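Local coordinates for putative uncharacterized protein (Mycobacterium abscessus, PDB 3RR6), which is of unknown function but belongs to the fumarylacetoacetate hydrolase family and may be a metal-dependent isomerase or acetylpyruvate hydrolase, at residues His116-Leu121 / Glu235-Ile240; Ile189-Asn194 / Val246-Glu251. One frame throughout, in Å; residues are numbered along the deposited sequence.

Contact 1: His116-Leu121 / Glu235-Ile240; sequences HHEGEL and EGVGPI
H116 and H117 pack against V237, G238 and P239 where a very short, weakly bonded strand, 238-239, runs antiparallel to the start of strand 115-125 in the fumarylacetoacetate hydrolase domain. The tight part centres on G238. Its carbonyl O accepts a hydrogen bond from H117 N at 3.0 Å, and the same oxygen also lies 3.2 Å from H116 CA in a CA-H...O contact. The two imidazoles take hold of this glycine differently. H116 lays a ring face over the backbone, with G238 CA 4.0 Å from the ring centroid in a CH-pi contact. H117 instead has CG set between its own backbone N and carbonyl carbon (chi1 56°), which carries the ring back toward the other segment, with G238 O over one face and CG2 of I240 in plane at the edge. I240 and H117 are buried, and both also touch V246 of the neighbouring strand 245-250. P239 O and H117 NE2 share R198 as a partner, the histidine bond being weak.

The looser side lies toward V237 and the exposed ring of P239. V237, partly exposed, crosses the H116 side chain at about a right angle, touches E118 CG and reaches R153 of helix 153-159. H117 O has no polar partner in the model; what it meets is V237 CG1, at 3.3 Å.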
loop_
_atom_site.group_PDB
_atom_site.type_symbol
_atom_site.label_atom_id
_atom_site.label_comp_id
_atom_site.label_asym_id
_atom_site.label_seq_id
_atom_site.Cartn_x
_atom_site.Cartn_y
_atom_site.Cartn_z
ATOM N N HIS A 116 14.353 -6.044 3.772
ATOM C CA HIS A 116 13.307 -7.041 3.530
ATOM C C HIS A 116 12.076 -6.465 2.856
ATOM O O HIS A 116 11.747 -5.291 3.052
ATOM C CB HIS A 116 12.877 -7.670 4.854
ATOM C CG HIS A 116 13.890 -8.597 5.440
ATOM N ND1 HIS A 116 13.579 -9.498 6.434
ATOM C CD2 HIS A 116 15.206 -8.775 5.170
ATOM C CE1 HIS A 116 14.662 -10.185 6.755
ATOM N NE2 HIS A 116 15.662 -9.769 6.003
ATOM N N HIS A 117 11.401 -7.307 2.074
ATOM C CA HIS A 117 10.086 -7.003 1.513
ATOM C C HIS A 117 8.977 -7.339 2.501
ATOM O O HIS A 117 9.076 -8.311 3.255
ATOM C CB HIS A 117 9.836 -7.807 0.216
ATOM C CG HIS A 117 9.966 -9.299 0.374
ATOM N ND1 HIS A 117 9.000 -10.081 0.973
ATOM C CD2 HIS A 117 10.954 -10.148 0.003
ATOM C CE1 HIS A 117 9.393 -11.344 0.971
ATOM N NE2 HIS A 117 10.575 -11.414 0.386
ATOM N N GLU A 118 7.889 -6.578 2.428
ATOM C CA GLU A 118 6.687 -6.822 3.236
ATOM C C GLU A 118 5.462 -6.427 2.413
ATOM O O GLU A 118 5.065 -5.261 2.381
ATOM C CB GLU A 118 6.743 -6.040 4.562
ATOM C CG GLU A 118 7.936 -6.447 5.442
ATOM C CD GLU A 118 7.983 -5.817 6.814
ATOM O OE1 GLU A 118 7.046 -5.107 7.200
ATOM O OE2 GLU A 118 9.010 -6.036 7.509
ATOM N N GLY A 119 4.874 -7.396 1.714
ATOM C CA GLY A 119 3.721 -7.099 0.863
ATOM C C GLY A 119 2.486 -6.851 1.699
ATOM O O GLY A 119 2.229 -7.594 2.639
ATOM N N GLU A 120 1.718 -5.808 1.363
ATOM C CA GLU A 120 0.561 -5.400 2.181
ATOM C C GLU A 120 -0.600 -4.860 1.356
ATOM O O GLU A 120 -0.411 -4.233 0.321
ATOM C CB GLU A 120 0.966 -4.328 3.207
ATOM C CG GLU A 120 2.306 -4.617 3.876
ATOM C CD GLU A 120 2.478 -4.098 5.272
ATOM O OE1 GLU A 120 1.599 -3.389 5.795
ATOM O OE2 GLU A 120 3.503 -4.471 5.886
ATOM N N LEU A 121 -1.810 -5.106 1.844
ATOM C CA LEU A 121 -2.996 -4.379 1.389
ATOM C C LEU A 121 -2.958 -2.966 1.961
ATOM O O LEU A 121 -2.737 -2.786 3.164
ATOM C CB LEU A 121 -4.271 -5.086 1.858
ATOM C CG LEU A 121 -5.583 -4.367 1.537
ATOM C CD1 LEU A 121 -5.883 -4.449 0.046
ATOM C CD2 LEU A 121 -6.747 -4.955 2.352
ATOM N N GLU A 235 3.534 -14.021 6.979
ATOM C CA GLU A 235 4.861 -14.616 7.101
ATOM C C GLU A 235 5.517 -14.762 5.731
ATOM O O GLU A 235 4.903 -14.487 4.698
ATOM C CB GLU A 235 4.780 -15.947 7.844
ATOM C CG GLU A 235 4.486 -15.757 9.324
ATOM C CD GLU A 235 4.220 -17.044 10.086
ATOM O OE1 GLU A 235 3.756 -18.040 9.485
ATOM O OE2 GLU A 235 4.461 -17.052 11.311
ATOM N N GLY A 236 6.787 -15.163 5.731
ATOM C CA GLY A 236 7.560 -15.278 4.490
ATOM C C GLY A 236 8.341 -14.021 4.145
ATOM O O GLY A 236 8.907 -13.927 3.058
ATOM N N VAL A 237 8.349 -13.052 5.056
ATOM C CA VAL A 237 9.157 -11.835 4.921
ATOM C C VAL A 237 10.622 -12.256 4.813
ATOM O O VAL A 237 11.090 -13.101 5.576
ATOM C CB VAL A 237 8.966 -10.898 6.137
ATOM C CG1 VAL A 237 9.938 -9.736 6.099
ATOM C CG2 VAL A 237 7.536 -10.374 6.198
ATOM N N GLY A 238 11.323 -11.699 3.833
ATOM C CA GLY A 238 12.714 -12.048 3.596
ATOM C C GLY A 238 13.429 -10.994 2.786
ATOM O O GLY A 238 12.841 -9.970 2.441
ATOM N N PRO A 239 14.705 -11.249 2.467
ATOM C CA PRO A 239 15.558 -10.220 1.885
ATOM C C PRO A 239 15.320 -9.916 0.411
ATOM O O PRO A 239 14.887 -10.784 -0.357
ATOM C CB PRO A 239 16.966 -10.794 2.080
ATOM C CG PRO A 239 16.769 -12.239 2.085
ATOM C CD PRO A 239 15.467 -12.464 2.797
ATOM N N ILE A 240 15.609 -8.672 0.038
ATOM C CA ILE A 240 15.738 -8.243 -1.346
ATOM C C ILE A 240 17.154 -7.691 -1.493
ATOM O O ILE A 240 17.687 -7.065 -0.561
ATOM C CB ILE A 240 14.679 -7.194 -1.761
ATOM C CG1 ILE A 240 14.649 -6.004 -0.794
ATOM C CG2 ILE A 240 13.316 -7.844 -1.826
ATOM C CD1 ILE A 240 13.755 -4.844 -1.259
#

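Contact 2: Ile189-Asn194 / Val246-Glu251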
loop_
_atom_site.group_PDB
_atom_site.type_symbol
_atom_site.label_atom_id
_atom_site.label_comp_id
_atom_site.label_asym_id
_atom_site.label_seq_id
_atom_site.Cartn_x
_atom_site.Cartn_y
_atom_site.Cartn_z
ATOM N N ILE A 189 -3.238 -12.396 -1.158
ATOM C CA ILE A 189 -2.089 -11.509 -1.264
ATOM C C ILE A 189 -0.849 -12.380 -1.412
ATOM O O ILE A 189 -0.691 -13.363 -0.683
ATOM C CB ILE A 189 -1.983 -10.550 -0.037
ATOM C CG1 ILE A 189 -0.724 -9.687 -0.129
ATOM C CG2 ILE A 189 -2.018 -11.317 1.294
ATOM C CD1 ILE A 189 -0.744 -8.516 0.831
ATOM N N ARG A 190 0.014 -12.051 -2.370
ATOM C CA ARG A 190 1.239 -12.830 -2.532
ATOM C C ARG A 190 2.414 -11.963 -2.950
ATOM O O ARG A 190 2.241 -10.960 -3.650
ATOM C CB ARG A 190 1.017 -14.003 -3.494
ATOM C CG ARG A 190 1.261 -13.729 -4.931
ATOM C CD ARG A 190 1.332 -15.034 -5.732
ATOM N NE ARG A 190 1.471 -14.703 -7.138
ATOM C CZ ARG A 190 0.467 -14.374 -7.948
ATOM N NH1 ARG A 190 -0.790 -14.358 -7.520
ATOM N NH2 ARG A 190 0.727 -14.078 -9.210
ATOM N N THR A 191 3.606 -12.336 -2.498
ATOM C CA THR A 191 4.828 -11.607 -2.833
ATOM C C THR A 191 5.778 -12.551 -3.537
ATOM O O THR A 191 5.978 -13.680 -3.067
ATOM C CB THR A 191 5.516 -11.074 -1.576
ATOM O OG1 THR A 191 4.608 -10.228 -0.867
ATOM C CG2 THR A 191 6.784 -10.287 -1.932
ATOM N N GLU A 192 6.336 -12.095 -4.659
ATOM C CA GLU A 192 7.319 -12.868 -5.421
ATOM C C GLU A 192 8.628 -12.101 -5.541
ATOM O O GLU A 192 8.631 -10.887 -5.709
ATOM C CB GLU A 192 6.788 -13.209 -6.824
ATOM C CG GLU A 192 5.547 -14.068 -6.846
ATOM C CD GLU A 192 5.072 -14.416 -8.255
ATOM O OE1 GLU A 192 5.760 -14.052 -9.239
ATOM O OE2 GLU A 192 4.014 -15.077 -8.374
ATOM N N VAL A 193 9.740 -12.820 -5.454
ATOM C CA VAL A 193 11.058 -12.260 -5.738
ATOM C C VAL A 193 11.642 -13.097 -6.872
ATOM O O VAL A 193 11.809 -14.314 -6.735
ATOM C CB VAL A 193 11.974 -12.291 -4.511
ATOM C CG1 VAL A 193 13.396 -11.825 -4.868
ATOM C CG2 VAL A 193 11.392 -11.445 -3.386
ATOM N N ASN A 194 11.909 -12.443 -7.998
ATOM C CA ASN A 194 12.417 -13.126 -9.198
ATOM C C ASN A 194 11.550 -14.332 -9.586
ATOM O O ASN A 194 12.064 -15.379 -9.982
ATOM C CB ASN A 194 13.876 -13.529 -8.993
ATOM C CG ASN A 194 14.744 -12.370 -8.593
ATOM O OD1 ASN A 194 14.504 -11.232 -9.010
ATOM N ND2 ASN A 194 15.752 -12.642 -7.765
ATOM N N VAL A 246 10.915 -7.475 -7.130
ATOM C CA VAL A 246 9.954 -7.903 -6.123
ATOM C C VAL A 246 8.574 -7.411 -6.527
ATOM O O VAL A 246 8.397 -6.235 -6.875
ATOM C CB VAL A 246 10.345 -7.439 -4.694
ATOM C CG1 VAL A 246 10.550 -5.933 -4.618
ATOM C CG2 VAL A 246 9.315 -7.908 -3.654
ATOM N N SER A 247 7.603 -8.320 -6.507
ATOM C CA SER A 247 6.243 -7.964 -6.850
ATOM C C SER A 247 5.280 -8.432 -5.781
ATOM O O SER A 247 5.508 -9.444 -5.112
ATOM C CB SER A 247 5.849 -8.550 -8.200
ATOM O OG SER A 247 5.701 -9.952 -8.137
ATOM N N VAL A 248 4.213 -7.665 -5.610
ATOM C CA VAL A 248 3.155 -7.988 -4.678
ATOM C C VAL A 248 1.864 -7.975 -5.473
ATOM O O VAL A 248 1.567 -7.002 -6.159
ATOM C CB VAL A 248 3.075 -6.968 -3.517
ATOM C CG1 VAL A 248 2.018 -7.384 -2.505
ATOM C CG2 VAL A 248 4.449 -6.811 -2.822
ATOM N N THR A 249 1.111 -9.065 -5.388
ATOM C CA THR A 249 -0.126 -9.218 -6.145
ATOM C C THR A 249 -1.283 -9.386 -5.157
ATOM O O THR A 249 -1.210 -10.179 -4.215
ATOM C CB THR A 249 -0.043 -10.426 -7.109
ATOM O OG1 THR A 249 1.042 -10.222 -8.032
ATOM C CG2 THR A 249 -1.353 -10.623 -7.866
ATOM N N ILE A 250 -2.348 -8.616 -5.356
ATOM C CA ILE A 250 -3.550 -8.758 -4.537
ATOM C C ILE A 250 -4.753 -9.004 -5.433
ATOM O O ILE A 250 -5.002 -8.266 -6.391
ATOM C CB ILE A 250 -3.792 -7.530 -3.614
ATOM C CG1 ILE A 250 -2.617 -7.365 -2.649
ATOM C CG2 ILE A 250 -5.108 -7.693 -2.821
ATOM C CD1 ILE A 250 -2.761 -6.223 -1.643
ATOM N N GLU A 251 -5.478 -10.070 -5.113
ATOM C CA GLU A 251 -6.711 -10.439 -5.788
ATOM C C GLU A 251 -7.656 -9.243 -5.880
ATOM O O GLU A 251 -7.913 -8.559 -4.880
ATOM C CB GLU A 251 -7.378 -11.584 -5.004
ATOM C CG GLU A 251 -8.664 -12.099 -5.605
ATOM C CD GLU A 251 -9.285 -13.220 -4.797
ATOM O OE1 GLU A 251 -8.709 -13.624 -3.757
ATOM O OE2 GLU A 251 -10.362 -13.713 -5.213
HETATM O O HOH W 1 6.787 -11.319 -10.370
#
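I189-V193 and V246-I250 are neighbouring antiparallel strands inside the five-stranded mixed sheet of the fumarylacetoacetate hydrolase domain, their axes 4.7 Å apart. Four backbone hydrogen bonds tie them in two reciprocal pairs. R190 with T249 is one hydrogen-bonded pair, its shorter bond running from T249 N to R190 O at 2.8 Å; E192 with S247 is the other. CA atoms of the intervening non-hydrogen-bonded pairs add CA-H...O contacts to the same carbonyls, such as T191 CA to S247 O at 3.2 Å.

The apolar contacts lie on the buried face. I189 and I250 run side by side, CG1 to CG1 at 3.9 Å, because I189 holds CG1 anti to its own nitrogen (chi1 177°) while I250 places CG1 beside its nitrogen (chi1 -61°). Toward the other end, V246 CG2 meets both T191 CG2 and V193 CG2. T191 OG1 is hydrogen-bonded to OE1 of Q199 on the next strand.

Polar and charged groups occupy the partly exposed face. The R190 side chain, extended from CG to NE, lies alongside T249, whose CB sits over one guanidinium face, offset toward the rim, while T249 OG1 is hydrogen-bonded to T255 OG1. R190 NE makes a salt bridge of 2.9 Å with E192 OE2, meeting the oxygen on its anti side but tilted 34° out of the carboxylate plane. The other carboxylate oxygen, E192 OE1, accepts a hydrogen bond from a water also hydrogen-bonded to S247 OG at 2.8 Å.

Overall arrangement
From the N terminus the chain reaches 116-121 first, then 189-194, then 235-240 and finally 246-251. The two closures therefore cross: contact 1 encloses 113 residues, including strand 188-193, and contact 2 closes 51 residues, including strand 238-239. Only a short connection separates strand 238-239 from strand 245-250, so the chain passes directly from one contact to the other. In space their centres are 9 Å apart, and strand 115-125 packs against the buried face of contact 2: I189 CD1 reaches E120 CA at 3.6 Å, while I250 CD1 lies against L121. H117 likewise touches T191 and V193, joining the two strand systems of the domain.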